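Local structure of putative uronate isomerase (Thermotoga maritima, 4NAR) at residues Q319-I327 with F345-V353; I354-F362 with E369-L377. The protein is of unconfirmed function but probably acts as a lactate racemase-like enzyme. All blocks are in the same frame, centred on the assembly; numbering follows the deposited sequence.

Contact 1: residues Q319-I327 with F345-V353; sequences QMDKWIREI and FNKNVAAHV. With SO4 (sulfate ion), chain B.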
ATOM      1  N   GLN A 319     -14.555  -7.904  11.001  1.00 32.57           N
ATOM      2  CA  GLN A 319     -14.821  -9.063  10.180  1.00 33.71           C
ATOM      3  C   GLN A 319     -13.524  -9.619   9.594  1.00 27.47           C
ATOM      4  O   GLN A 319     -13.246 -10.815   9.732  1.00 24.64           O
ATOM      5  CB  GLN A 319     -15.817  -8.710   9.082  1.00 41.00           C
ATOM      6  CG  GLN A 319     -16.020  -9.815   8.067  1.00 51.44           C
ATOM      7  CD  GLN A 319     -17.274 -10.631   8.336  1.00 60.47           C
ATOM      8  OE1 GLN A 319     -18.255 -10.557   7.573  1.00 57.99           O
ATOM      9  NE2 GLN A 319     -17.249 -11.424   9.418  1.00 61.11           N
HETATM   10  N   MSE A 320     -12.723  -8.760   8.963  1.00 23.40           N
HETATM   11  CA  MSE A 320     -11.440  -9.200   8.395  1.00 28.05           C
HETATM   12  C   MSE A 320     -10.458  -9.721   9.451  1.00 23.63           C
HETATM   13  O   MSE A 320      -9.744 -10.701   9.212  1.00 19.93           O
HETATM   14  CB  MSE A 320     -10.802  -8.121   7.509  1.00 30.88           C
HETATM   15  CG  MSE A 320     -11.166  -8.295   6.026  1.00 36.22           C
HETATM   16 SE   MSE A 320     -10.921  -6.706   4.933  0.21 32.73          SE
HETATM   17  CE  MSE A 320      -9.068  -6.988   4.457  1.00 45.83           C
ATOM     18  N   ASP A 321     -10.455  -9.074  10.615  1.00 16.34           N
ATOM     19  CA  ASP A 321      -9.710  -9.533  11.784  1.00 19.38           C
ATOM     20  C   ASP A 321     -10.127 -10.964  12.207  1.00 28.29           C
ATOM     21  O   ASP A 321      -9.266 -11.829  12.452  1.00 26.09           O
ATOM     22  CB  ASP A 321      -9.898  -8.539  12.940  1.00 22.19           C
ATOM     23  CG  ASP A 321      -9.039  -8.877  14.149  1.00 34.11           C
ATOM     24  OD1 ASP A 321      -7.908  -8.342  14.246  1.00 37.42           O
ATOM     25  OD2 ASP A 321      -9.491  -9.680  14.999  1.00 41.58           O
ATOM     26  N   LYS A 322     -11.442 -11.206  12.270  1.00 31.12           N
ATOM     27  CA  LYS A 322     -11.998 -12.547  12.516  1.00 32.61           C
ATOM     28  C   LYS A 322     -11.496 -13.526  11.458  1.00 30.62           C
ATOM     29  O   LYS A 322     -11.081 -14.649  11.762  1.00 34.10           O
ATOM     30  CB  LYS A 322     -13.527 -12.500  12.470  1.00 33.15           C
ATOM     31  CG  LYS A 322     -14.250 -13.287  13.557  1.00 45.25           C
ATOM     32  CD  LYS A 322     -15.713 -12.821  13.669  1.00 57.81           C
ATOM     33  CE  LYS A 322     -15.801 -11.330  14.094  1.00 83.36           C
ATOM     34  NZ  LYS A 322     -16.937 -10.561  13.448  1.00 74.87           N
ATOM     35  N   TRP A 323     -11.519 -13.083  10.209  1.00 25.16           N
ATOM     36  CA  TRP A 323     -11.117 -13.944   9.107  1.00 27.11           C
ATOM     37  C   TRP A 323      -9.649 -14.333   9.185  1.00 26.27           C
ATOM     38  O   TRP A 323      -9.309 -15.507   9.009  1.00 25.31           O
ATOM     39  CB  TRP A 323     -11.433 -13.282   7.776  1.00 22.82           C
ATOM     40  CG  TRP A 323     -12.888 -13.334   7.451  1.00 24.61           C
ATOM     41  CD1 TRP A 323     -13.817 -14.207   7.964  1.00 20.07           C
ATOM     42  CD2 TRP A 323     -13.596 -12.484   6.533  1.00 21.86           C
ATOM     43  NE1 TRP A 323     -15.057 -13.950   7.418  1.00 20.58           N
ATOM     44  CE2 TRP A 323     -14.951 -12.900   6.535  1.00 26.86           C
ATOM     45  CE3 TRP A 323     -13.218 -11.416   5.709  1.00 17.30           C
ATOM     46  CZ2 TRP A 323     -15.932 -12.277   5.735  1.00 24.68           C
ATOM     47  CZ3 TRP A 323     -14.193 -10.796   4.915  1.00 22.23           C
ATOM     48  CH2 TRP A 323     -15.535 -11.233   4.936  1.00 18.61           C
ATOM     49  N   ILE A 324      -8.789 -13.353   9.452  1.00 19.37           N
ATOM     50  CA  ILE A 324      -7.364 -13.620   9.627  1.00 23.79           C
ATOM     51  C   ILE A 324      -7.104 -14.682  10.698  1.00 27.54           C
ATOM     52  O   ILE A 324      -6.338 -15.629  10.464  1.00 29.75           O
ATOM     53  CB  ILE A 324      -6.581 -12.341   9.973  1.00 20.15           C
ATOM     54  CG1 ILE A 324      -6.549 -11.401   8.758  1.00 23.49           C
ATOM     55  CG2 ILE A 324      -5.169 -12.703  10.428  1.00 16.76           C
ATOM     56  CD1 ILE A 324      -6.319  -9.954   9.109  1.00 21.10           C
ATOM     57  N   ARG A 325      -7.746 -14.526  11.858  1.00 22.33           N
ATOM     58  CA  ARG A 325      -7.619 -15.476  12.965  1.00 22.59           C
ATOM     59  C   ARG A 325      -8.201 -16.866  12.647  1.00 26.25           C
ATOM     60  O   ARG A 325      -7.691 -17.873  13.137  1.00 30.32           O
ATOM     61  CB  ARG A 325      -8.258 -14.912  14.241  1.00 17.09           C
ATOM     62  CG  ARG A 325      -7.444 -13.810  14.919  1.00 47.08           C
ATOM     63  CD  ARG A 325      -8.115 -13.282  16.207  1.00 46.43           C
ATOM     64  NE  ARG A 325      -9.108 -12.238  15.934  1.00 56.83           N
ATOM     65  CZ  ARG A 325     -10.430 -12.371  16.090  1.00 56.76           C
ATOM     66  NH1 ARG A 325     -10.942 -13.515  16.530  1.00 51.82           N
ATOM     67  NH2 ARG A 325     -11.243 -11.350  15.814  1.00 54.73           N
ATOM     68  N   GLU A 326      -9.263 -16.923  11.839  1.00 27.55           N
ATOM     69  CA  GLU A 326      -9.820 -18.209  11.404  1.00 28.31           C
ATOM     70  C   GLU A 326      -8.799 -19.044  10.624  1.00 28.69           C
ATOM     71  O   GLU A 326      -8.484 -20.183  10.998  1.00 29.38           O
ATOM     72  CB  GLU A 326     -11.067 -18.003  10.538  1.00 28.87           C
ATOM     73  CG  GLU A 326     -12.386 -18.319  11.240  1.00 46.86           C
ATOM     74  CD  GLU A 326     -13.528 -17.379  10.825  1.00 56.32           C
ATOM     75  OE1 GLU A 326     -13.652 -17.076   9.606  1.00 53.62           O
ATOM     76  OE2 GLU A 326     -14.297 -16.941  11.724  1.00 56.99           O
ATOM     77  N   ILE A 327      -8.289 -18.484   9.533  1.00 21.14           N
ATOM     78  CA  ILE A 327      -7.381 -19.233   8.681  1.00 23.92           C
ATOM     79  C   ILE A 327      -5.946 -19.298   9.251  1.00 30.76           C
ATOM     80  O   ILE A 327      -5.261 -20.311   9.100  1.00 28.77           O
ATOM     81  CB  ILE A 327      -7.396 -18.689   7.219  1.00 23.86           C
ATOM     82  CG1 ILE A 327      -6.747 -19.690   6.255  1.00 17.71           C
ATOM     83  CG2 ILE A 327      -6.764 -17.276   7.118  1.00 15.85           C
ATOM     84  CD1 ILE A 327      -6.568 -19.134   4.859  1.00 22.47           C
ATOM     85  N   PHE A 345     -14.209 -18.077   1.210  1.00 27.04           N
ATOM     86  CA  PHE A 345     -13.289 -17.327   2.069  1.00 23.97           C
ATOM     87  C   PHE A 345     -12.663 -16.166   1.304  1.00 27.31           C
ATOM     88  O   PHE A 345     -12.313 -16.304   0.119  1.00 29.44           O
ATOM     89  CB  PHE A 345     -12.198 -18.242   2.627  1.00 23.04           C
ATOM     90  CG  PHE A 345     -11.379 -17.616   3.722  1.00 23.93           C
ATOM     91  CD1 PHE A 345     -10.145 -17.028   3.439  1.00 19.21           C
ATOM     92  CD2 PHE A 345     -11.838 -17.618   5.041  1.00 20.52           C
ATOM     93  CE1 PHE A 345      -9.380 -16.455   4.458  1.00 19.02           C
ATOM     94  CE2 PHE A 345     -11.076 -17.046   6.068  1.00 20.58           C
ATOM     95  CZ  PHE A 345      -9.853 -16.460   5.775  1.00 20.01           C
ATOM     96  N   ASN A 346     -12.542 -15.027   1.983  1.00 18.91           N
ATOM     97  CA  ASN A 346     -12.063 -13.799   1.361  1.00 21.91           C
ATOM     98  C   ASN A 346     -10.612 -13.887   0.853  1.00 28.93           C
ATOM     99  O   ASN A 346      -9.684 -14.128   1.631  1.00 26.84           O
ATOM    100  CB  ASN A 346     -12.194 -12.626   2.334  1.00 19.62           C
ATOM    101  CG  ASN A 346     -11.727 -11.320   1.722  1.00 24.40           C
ATOM    102  OD1 ASN A 346     -10.528 -10.996   1.748  1.00 23.66           O
ATOM    103  ND2 ASN A 346     -12.669 -10.568   1.146  1.00 21.20           N
ATOM    104  N   LYS A 347     -10.417 -13.640  -0.441  1.00 26.21           N
ATOM    105  CA  LYS A 347      -9.113 -13.830  -1.066  1.00 26.55           C
ATOM    106  C   LYS A 347      -8.048 -12.783  -0.717  1.00 26.93           C
ATOM    107  O   LYS A 347      -6.841 -13.046  -0.866  1.00 27.69           O
ATOM    108  CB  LYS A 347      -9.275 -13.975  -2.581  1.00 27.37           C
ATOM    109  CG  LYS A 347      -9.798 -15.353  -2.971  1.00 23.84           C
ATOM    110  CD  LYS A 347     -10.117 -15.447  -4.447  1.00 34.81           C
ATOM    111  CE  LYS A 347     -10.777 -16.785  -4.771  1.00 33.99           C
ATOM    112  NZ  LYS A 347      -9.754 -17.788  -5.139  1.00 44.68           N
ATOM    113  N   ASN A 348      -8.489 -11.613  -0.252  1.00 27.93           N
ATOM    114  CA  ASN A 348      -7.575 -10.561   0.190  1.00 22.96           C
ATOM    115  C   ASN A 348      -6.873 -11.029   1.476  1.00 19.13           C
ATOM    116  O   ASN A 348      -5.635 -11.059   1.549  1.00 22.01           O
ATOM    117  CB  ASN A 348      -8.337  -9.235   0.400  1.00 25.08           C
ATOM    118  CG  ASN A 348      -7.410  -8.006   0.494  1.00 26.65           C
ATOM    119  OD1 ASN A 348      -6.180  -8.118   0.660  1.00 25.64           O
ATOM    120  ND2 ASN A 348      -8.012  -6.822   0.395  1.00 26.46           N
ATOM    121  N   VAL A 349      -7.668 -11.410   2.474  1.00 18.08           N
ATOM    122  CA  VAL A 349      -7.152 -12.085   3.668  1.00 22.84           C
ATOM    123  C   VAL A 349      -6.295 -13.318   3.315  1.00 24.79           C
ATOM    124  O   VAL A 349      -5.210 -13.521   3.888  1.00 19.32           O
ATOM    125  CB  VAL A 349      -8.302 -12.527   4.598  1.00 21.39           C
ATOM    126  CG1 VAL A 349      -7.769 -13.377   5.766  1.00 17.86           C
ATOM    127  CG2 VAL A 349      -9.079 -11.312   5.102  1.00 13.46           C
ATOM    128  N   ALA A 350      -6.780 -14.133   2.378  1.00 18.54           N
ATOM    129  CA  ALA A 350      -6.023 -15.307   1.954  1.00 27.37           C
ATOM    130  C   ALA A 350      -4.649 -14.893   1.429  1.00 27.28           C
ATOM    131  O   ALA A 350      -3.618 -15.474   1.809  1.00 23.36           O
ATOM    132  CB  ALA A 350      -6.793 -16.106   0.886  1.00 27.65           C
ATOM    133  N   ALA A 351      -4.628 -13.886   0.559  1.00 21.03           N
ATOM    134  CA  ALA A 351      -3.361 -13.420  -0.004  1.00 21.40           C
ATOM    135  C   ALA A 351      -2.442 -12.859   1.098  1.00 19.45           C
ATOM    136  O   ALA A 351      -1.229 -13.121   1.112  1.00 17.59           O
ATOM    137  CB  ALA A 351      -3.609 -12.376  -1.118  1.00 12.81           C
ATOM    138  N   HIS A 352      -3.032 -12.101   2.024  1.00 15.83           N
ATOM    139  CA  HIS A 352      -2.281 -11.461   3.109  1.00 22.49           C
ATOM    140  C   HIS A 352      -1.488 -12.475   3.942  1.00 19.96           C
ATOM    141  O   HIS A 352      -0.285 -12.323   4.193  1.00 18.10           O
ATOM    142  CB  HIS A 352      -3.247 -10.723   4.030  1.00 21.99           C
ATOM    143  CG  HIS A 352      -2.696 -10.465   5.405  1.00 23.36           C
ATOM    144  ND1 HIS A 352      -1.732  -9.517   5.658  1.00 23.32           N
ATOM    145  CD2 HIS A 352      -3.004 -11.028   6.602  1.00 20.04           C
ATOM    146  CE1 HIS A 352      -1.458  -9.504   6.961  1.00 12.42           C
ATOM    147  NE2 HIS A 352      -2.210 -10.412   7.546  1.00 25.11           N
ATOM    148  N   VAL A 353      -2.205 -13.505   4.370  1.00 19.62           N
ATOM    149  CA  VAL A 353      -1.660 -14.591   5.169  1.00 25.45           C
ATOM    150  C   VAL A 353      -0.450 -15.284   4.483  1.00 20.77           C
ATOM    151  O   VAL A 353       0.594 -15.472   5.094  1.00 21.77           O
ATOM    152  CB  VAL A 353      -2.831 -15.552   5.543  1.00 28.08           C
ATOM    153  CG1 VAL A 353      -2.450 -17.001   5.381  1.00 34.77           C
ATOM    154  CG2 VAL A 353      -3.371 -15.207   6.938  1.00 16.73           C
TER
HETATM  155  S   SO4 B 501      -5.529  -3.141   1.046  1.00 31.62           S
HETATM  156  O1  SO4 B 501      -5.275  -3.310  -0.395  1.00 33.24           O
HETATM  157  O2  SO4 B 501      -6.020  -1.776   1.292  1.00 33.74           O
HETATM  158  O3  SO4 B 501      -6.516  -4.138   1.484  1.00 28.25           O
HETATM  159  O4  SO4 B 501      -4.270  -3.351   1.794  1.00 36.75           O
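Val349 is a knob in a hole: on helix 347-353 it pushes its two methyls among Met320, Trp323, Ile324 and Ile327 of helix 319-327, as in knobs-into-holes helix packing. The two axes come within 9.8 Å and cross at -51°. CG2 of Val349 meets CG of Met320 at 3.8 Å, while its CG1 leans on CG1 of Ile324. One turn further along its helix from Trp323, Ile327 offers a second bump: its CG2 fits between CG2 of Val353, 4.0 Å away, and the tip of the Phe345 ring. Phe345 reaches there because its ring leaves anti to the backbone N (chi1 -169°), putting CZ 3.5 Å from Ile327 CG2. Tyr338 meets the same phenylalanine edge-to-face. At the other margin the indole of Trp323 lies across Asn346, its CE3 3.7 Å from Asn346 CB, with ring and amide planes only 13° apart. Asn346 is the N-cap of its helix: OD1 takes a 3.0 Å bond from Val349 N, in the carbonyl plane, and a weak one from Asn348 N. No hydrogen bond joins the two segments. Two residues on, Asn348 faces a sulfate, probably from the crystallisation liquor, which Thr72, His180 and Trp283 also hold; Asn348 ND2 donates to its O3 at 3.3 Å.

Contact 2: residues I354-F362 with E369-L377; sequences INVRGAGTF and EEFEFDVIL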
ATOM      1  N   ILE A 354      -0.577 -15.628   3.209  1.00 20.04           N
ATOM      2  CA  ILE A 354       0.542 -16.193   2.465  1.00 20.03           C
ATOM      3  C   ILE A 354       1.681 -15.183   2.386  1.00 22.60           C
ATOM      4  O   ILE A 354       2.854 -15.529   2.588  1.00 22.78           O
ATOM      5  CB  ILE A 354       0.137 -16.543   1.028  1.00 19.88           C
ATOM      6  CG1 ILE A 354      -1.032 -17.540   1.019  1.00 17.82           C
ATOM      7  CG2 ILE A 354       1.350 -17.086   0.244  1.00 17.89           C
ATOM      8  CD1 ILE A 354      -1.688 -17.735  -0.366  1.00 15.28           C
ATOM      9  N   ASN A 355       1.328 -13.939   2.074  1.00 18.26           N
ATOM     10  CA  ASN A 355       2.299 -12.862   1.983  1.00 19.08           C
ATOM     11  C   ASN A 355       3.176 -12.743   3.240  1.00 21.64           C
ATOM     12  O   ASN A 355       4.414 -12.659   3.155  1.00 17.06           O
ATOM     13  CB  ASN A 355       1.579 -11.548   1.684  1.00 21.44           C
ATOM     14  CG  ASN A 355       1.223 -11.401   0.205  1.00 23.31           C
ATOM     15  OD1 ASN A 355       1.883 -11.998  -0.670  1.00 25.67           O
ATOM     16  ND2 ASN A 355       0.193 -10.592  -0.085  1.00 14.64           N
ATOM     17  N   VAL A 356       2.528 -12.745   4.403  1.00 22.14           N
ATOM     18  CA  VAL A 356       3.250 -12.695   5.663  1.00 19.64           C
ATOM     19  C   VAL A 356       4.079 -13.967   5.924  1.00 24.66           C
ATOM     20  O   VAL A 356       5.283 -13.877   6.241  1.00 22.37           O
ATOM     21  CB  VAL A 356       2.313 -12.458   6.857  1.00 25.35           C
ATOM     22  CG1 VAL A 356       3.097 -12.587   8.178  1.00 20.12           C
ATOM     23  CG2 VAL A 356       1.623 -11.089   6.752  1.00 23.94           C
ATOM     24  N   ARG A 357       3.456 -15.138   5.774  1.00 16.74           N
ATOM     25  CA  ARG A 357       4.102 -16.386   6.191  1.00 24.52           C
ATOM     26  C   ARG A 357       5.309 -16.762   5.323  1.00 23.62           C
ATOM     27  O   ARG A 357       6.298 -17.328   5.819  1.00 24.40           O
ATOM     28  CB  ARG A 357       3.110 -17.556   6.272  1.00 15.68           C
ATOM     29  CG  ARG A 357       3.669 -18.717   7.077  1.00 16.43           C
ATOM     30  CD  ARG A 357       3.907 -18.289   8.537  1.00 16.44           C
ATOM     31  NE  ARG A 357       4.690 -19.242   9.340  1.00 23.55           N
ATOM     32  CZ  ARG A 357       6.024 -19.356   9.295  1.00 29.32           C
ATOM     33  NH1 ARG A 357       6.751 -18.598   8.464  1.00 26.56           N
ATOM     34  NH2 ARG A 357       6.641 -20.238  10.079  1.00 22.10           N
ATOM     35  N   GLY A 358       5.233 -16.430   4.035  1.00 19.01           N
ATOM     36  CA  GLY A 358       6.325 -16.717   3.123  1.00 20.06           C
ATOM     37  C   GLY A 358       6.303 -18.122   2.538  1.00 24.58           C
ATOM     38  O   GLY A 358       5.321 -18.868   2.684  1.00 32.95           O
ATOM     39  N   ALA A 359       7.399 -18.483   1.877  1.00 23.75           N
ATOM     40  CA  ALA A 359       7.539 -19.780   1.224  1.00 24.03           C
ATOM     41  C   ALA A 359       7.450 -20.930   2.219  1.00 29.43           C
ATOM     42  O   ALA A 359       7.851 -20.794   3.380  1.00 32.20           O
ATOM     43  CB  ALA A 359       8.869 -19.852   0.472  1.00 21.55           C
ATOM     44  N   GLY A 360       6.939 -22.063   1.744  1.00 28.52           N
ATOM     45  CA  GLY A 360       6.834 -23.263   2.554  1.00 36.82           C
ATOM     46  C   GLY A 360       6.299 -24.418   1.727  1.00 41.87           C
ATOM     47  O   GLY A 360       5.923 -24.233   0.563  1.00 46.08           O
ATOM     48  N   THR A 361       6.271 -25.609   2.315  1.00 40.29           N
ATOM     49  CA  THR A 361       5.707 -26.781   1.646  1.00 43.26           C
ATOM     50  C   THR A 361       4.508 -27.328   2.393  1.00 39.25           C
ATOM     51  O   THR A 361       4.420 -27.242   3.627  1.00 35.61           O
ATOM     52  CB  THR A 361       6.731 -27.922   1.508  1.00 48.46           C
ATOM     53  OG1 THR A 361       7.423 -28.085   2.755  1.00 54.51           O
ATOM     54  CG2 THR A 361       7.734 -27.622   0.387  1.00 45.87           C
ATOM     55  N   PHE A 362       3.595 -27.908   1.629  1.00 43.39           N
ATOM     56  CA  PHE A 362       2.415 -28.526   2.194  1.00 42.34           C
ATOM     57  C   PHE A 362       2.281 -29.949   1.659  1.00 43.94           C
ATOM     58  O   PHE A 362       2.054 -30.147   0.462  1.00 43.50           O
ATOM     59  CB  PHE A 362       1.184 -27.701   1.830  1.00 39.35           C
ATOM     60  CG  PHE A 362      -0.103 -28.251   2.375  1.00 36.80           C
ATOM     61  CD1 PHE A 362      -0.292 -28.381   3.744  1.00 30.68           C
ATOM     62  CD2 PHE A 362      -1.134 -28.613   1.520  1.00 36.85           C
ATOM     63  CE1 PHE A 362      -1.487 -28.871   4.256  1.00 31.12           C
ATOM     64  CE2 PHE A 362      -2.338 -29.112   2.030  1.00 42.80           C
ATOM     65  CZ  PHE A 362      -2.513 -29.237   3.402  1.00 32.38           C
ATOM     66  N   GLU A 369       3.103 -28.742   7.364  1.00 34.16           N
ATOM     67  CA  GLU A 369       3.792 -27.618   6.733  1.00 33.78           C
ATOM     68  C   GLU A 369       5.228 -27.477   7.254  1.00 33.43           C
ATOM     69  O   GLU A 369       5.487 -27.639   8.453  1.00 44.73           O
ATOM     70  CB  GLU A 369       3.034 -26.309   6.991  1.00 32.42           C
ATOM     71  CG  GLU A 369       1.800 -26.079   6.120  1.00 34.90           C
ATOM     72  CD  GLU A 369       1.096 -24.744   6.415  1.00 33.65           C
ATOM     73  OE1 GLU A 369       1.221 -23.784   5.603  1.00 32.01           O
ATOM     74  OE2 GLU A 369       0.404 -24.658   7.461  1.00 24.95           O
ATOM     75  N   GLU A 370       6.147 -27.174   6.345  1.00 31.69           N
ATOM     76  CA  GLU A 370       7.502 -26.781   6.694  1.00 35.56           C
ATOM     77  C   GLU A 370       7.685 -25.416   6.059  1.00 37.60           C
ATOM     78  O   GLU A 370       7.121 -25.161   4.994  1.00 36.20           O
ATOM     79  CB  GLU A 370       8.530 -27.763   6.122  1.00 38.30           C
ATOM     80  CG  GLU A 370       8.387 -29.203   6.632  1.00 53.16           C
ATOM     81  CD  GLU A 370       9.536 -30.098   6.163  1.00 66.59           C
ATOM     82  OE1 GLU A 370      10.498 -29.565   5.561  1.00 75.21           O
ATOM     83  OE2 GLU A 370       9.480 -31.328   6.395  1.00 64.82           O
ATOM     84  N   PHE A 371       8.465 -24.542   6.695  1.00 41.27           N
ATOM     85  CA  PHE A 371       8.598 -23.162   6.220  1.00 30.97           C
ATOM     86  C   PHE A 371      10.049 -22.769   6.008  1.00 28.07           C
ATOM     87  O   PHE A 371      10.927 -23.186   6.767  1.00 27.81           O
ATOM     88  CB  PHE A 371       7.942 -22.184   7.205  1.00 19.26           C
ATOM     89  CG  PHE A 371       6.448 -22.341   7.311  1.00 23.16           C
ATOM     90  CD1 PHE A 371       5.875 -23.059   8.359  1.00 24.08           C
ATOM     91  CD2 PHE A 371       5.608 -21.790   6.345  1.00 28.96           C
ATOM     92  CE1 PHE A 371       4.481 -23.214   8.450  1.00 20.34           C
ATOM     93  CE2 PHE A 371       4.209 -21.946   6.424  1.00 25.39           C
ATOM     94  CZ  PHE A 371       3.648 -22.655   7.477  1.00 18.73           C
ATOM     95  N   GLU A 372      10.294 -21.941   4.998  1.00 25.97           N
ATOM     96  CA  GLU A 372      11.641 -21.458   4.737  1.00 22.98           C
ATOM     97  C   GLU A 372      12.200 -20.591   5.876  1.00 25.45           C
ATOM     98  O   GLU A 372      13.399 -20.640   6.163  1.00 27.24           O
ATOM     99  CB  GLU A 372      11.698 -20.712   3.406  1.00 30.86           C
ATOM    100  CG  GLU A 372      12.013 -21.620   2.210  1.00 47.36           C
ATOM    101  CD  GLU A 372      13.496 -21.963   2.117  1.00 52.22           C
ATOM    102  OE1 GLU A 372      14.333 -21.110   2.504  1.00 50.47           O
ATOM    103  OE2 GLU A 372      13.826 -23.078   1.654  1.00 58.18           O
ATOM    104  N   PHE A 373      11.338 -19.801   6.518  1.00 23.85           N
ATOM    105  CA  PHE A 373      11.770 -18.982   7.651  1.00 24.86           C
ATOM    106  C   PHE A 373      10.676 -18.854   8.710  1.00 18.39           C
ATOM    107  O   PHE A 373       9.527 -19.220   8.466  1.00 23.02           O
ATOM    108  CB  PHE A 373      12.279 -17.599   7.190  1.00 25.76           C
ATOM    109  CG  PHE A 373      11.316 -16.850   6.298  1.00 27.60           C
ATOM    110  CD1 PHE A 373      11.512 -16.819   4.917  1.00 25.22           C
ATOM    111  CD2 PHE A 373      10.215 -16.182   6.837  1.00 23.60           C
ATOM    112  CE1 PHE A 373      10.635 -16.138   4.083  1.00 25.49           C
ATOM    113  CE2 PHE A 373       9.318 -15.493   6.005  1.00 25.83           C
ATOM    114  CZ  PHE A 373       9.535 -15.470   4.625  1.00 31.77           C
ATOM    115  N   ASP A 374      11.031 -18.341   9.883  1.00 22.67           N
ATOM    116  CA  ASP A 374      10.051 -18.115  10.952  1.00 24.81           C
ATOM    117  C   ASP A 374       9.655 -16.628  11.013  1.00 22.91           C
ATOM    118  O   ASP A 374      10.473 -15.751  10.750  1.00 31.25           O
ATOM    119  CB  ASP A 374      10.617 -18.561  12.302  1.00 24.58           C
ATOM    120  CG  ASP A 374       9.531 -18.784  13.366  1.00 40.75           C
ATOM    121  OD1 ASP A 374       9.870 -19.268  14.475  1.00 49.14           O
ATOM    122  OD2 ASP A 374       8.341 -18.483  13.102  1.00 42.43           O
ATOM    123  N   VAL A 375       8.395 -16.355  11.330  1.00 23.32           N
ATOM    124  CA  VAL A 375       7.912 -14.981  11.497  1.00 26.25           C
ATOM    125  C   VAL A 375       7.431 -14.788  12.924  1.00 22.87           C
ATOM    126  O   VAL A 375       6.514 -15.487  13.388  1.00 29.78           O
ATOM    127  CB  VAL A 375       6.714 -14.659  10.566  1.00 23.97           C
ATOM    128  CG1 VAL A 375       6.217 -13.228  10.825  1.00 18.24           C
ATOM    129  CG2 VAL A 375       7.090 -14.881   9.104  1.00 17.76           C
ATOM    130  N   ILE A 376       8.037 -13.843  13.628  1.00 22.70           N
ATOM    131  CA  ILE A 376       7.733 -13.673  15.041  1.00 20.78           C
ATOM    132  C   ILE A 376       7.121 -12.305  15.302  1.00 25.53           C
ATOM    133  O   ILE A 376       7.603 -11.287  14.799  1.00 23.27           O
ATOM    134  CB  ILE A 376       8.997 -13.891  15.893  1.00 27.00           C
ATOM    135  CG1 ILE A 376       9.470 -15.342  15.731  1.00 32.40           C
ATOM    136  CG2 ILE A 376       8.747 -13.560  17.374  1.00 23.06           C
ATOM    137  CD1 ILE A 376      10.978 -15.475  15.498  1.00 37.56           C
ATOM    138  N   LEU A 377       6.036 -12.295  16.071  1.00 27.29           N
ATOM    139  CA  LEU A 377       5.389 -11.061  16.471  1.00 18.93           C
ATOM    140  C   LEU A 377       5.910 -10.632  17.845  1.00 23.26           C
ATOM    141  O   LEU A 377       5.683 -11.321  18.856  1.00 26.39           O
ATOM    142  CB  LEU A 377       3.871 -11.238  16.528  1.00 17.98           C
ATOM    143  CG  LEU A 377       3.110 -11.398  15.205  1.00 28.01           C
ATOM    144  CD1 LEU A 377       1.587 -11.130  15.376  1.00 15.31           C
ATOM    145  CD2 LEU A 377       3.707 -10.501  14.127  1.00 18.80           C
TER
HETATM  146  O   HOH W   1       8.562 -19.088   5.198  1.00 19.51           O
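Arg357, at the end of its helix, reaches across to 369-377 and gives NH1 to the carbonyl oxygen of Phe373, a nearly straight bond of 2.8 Å with the oxygen in the guanidinium plane. NH2 adds a weak bond to the same oxygen. Asp374 contributes charge alone: its OD2 lies 3.9 Å from Arg357 NH2, well out of the guanidinium plane, so this is a long salt bridge with no N-H aimed at it. A bend at chi2 (63°) folds the arginine chain so that the guanidinium lies flat on Phe371, planes 16° apart, with CZ 3.8 Å from the ring centroid: a stacked cation-pi pair. Bond and stack together should fix the rotation of the group.

Backbone bonds tie the strands next to it. Thr361 N donates to Glu370 O and Glu370 N returns a bond to Thr361 O, the hydrogen-bonded pair of an antiparallel ladder. Glu372 N then reaches Ala359 O, 3.1 Å away, from above the carbonyl plane. A water accepts from Phe373 N and lies within bonding distance of Arg357 O and Ala359 O, which must share its protons with other acceptors; its oxygen sits over the centre of the Phe373 ring.

Packing fills in around these bonds. The tip of Phe373 lies against Gly358, with CZ 3.8 Å from its CA; this glycine leaves the helix with positive phi (85°). Val375 CG2 comes 3.5 Å from Val356 O, and its CG1 touches Val356 CG1. At the far end Phe362 CD1 rests on Glu369 CG, whose carboxylate is taken up by His330 and Cys331. Glu372 pairs instead with Lys300. The whole is a helix that ends at Gly358 and passes into a two-stranded antiparallel beta hairpin, whose second arm leads, through a break at Glu372, into the strand that joins the five-stranded parallel sheet.

In the fold
From the N terminus the chain first builds the mixed sheet that includes strand 31-36, then enters the parallel sheet through strands 268-274 and 302-308. Helix 318-327 follows, and contact 1 closes a loop of 17 residues, carrying helix 332-341, when helix 347-357 packs back on it. Contact 2 opens only after contact 1 has closed, so the two stand in series, neither nesting nor crossing; it closes a shorter loop of six residues. Helix 347-357 is common to both, its first part in 345-353 and its last turn in 354-362; the centres of the two contacts are about 16 Å apart. Together they connect the helices following strand 302-308 to its neighbour in the sheet, strand 373-379.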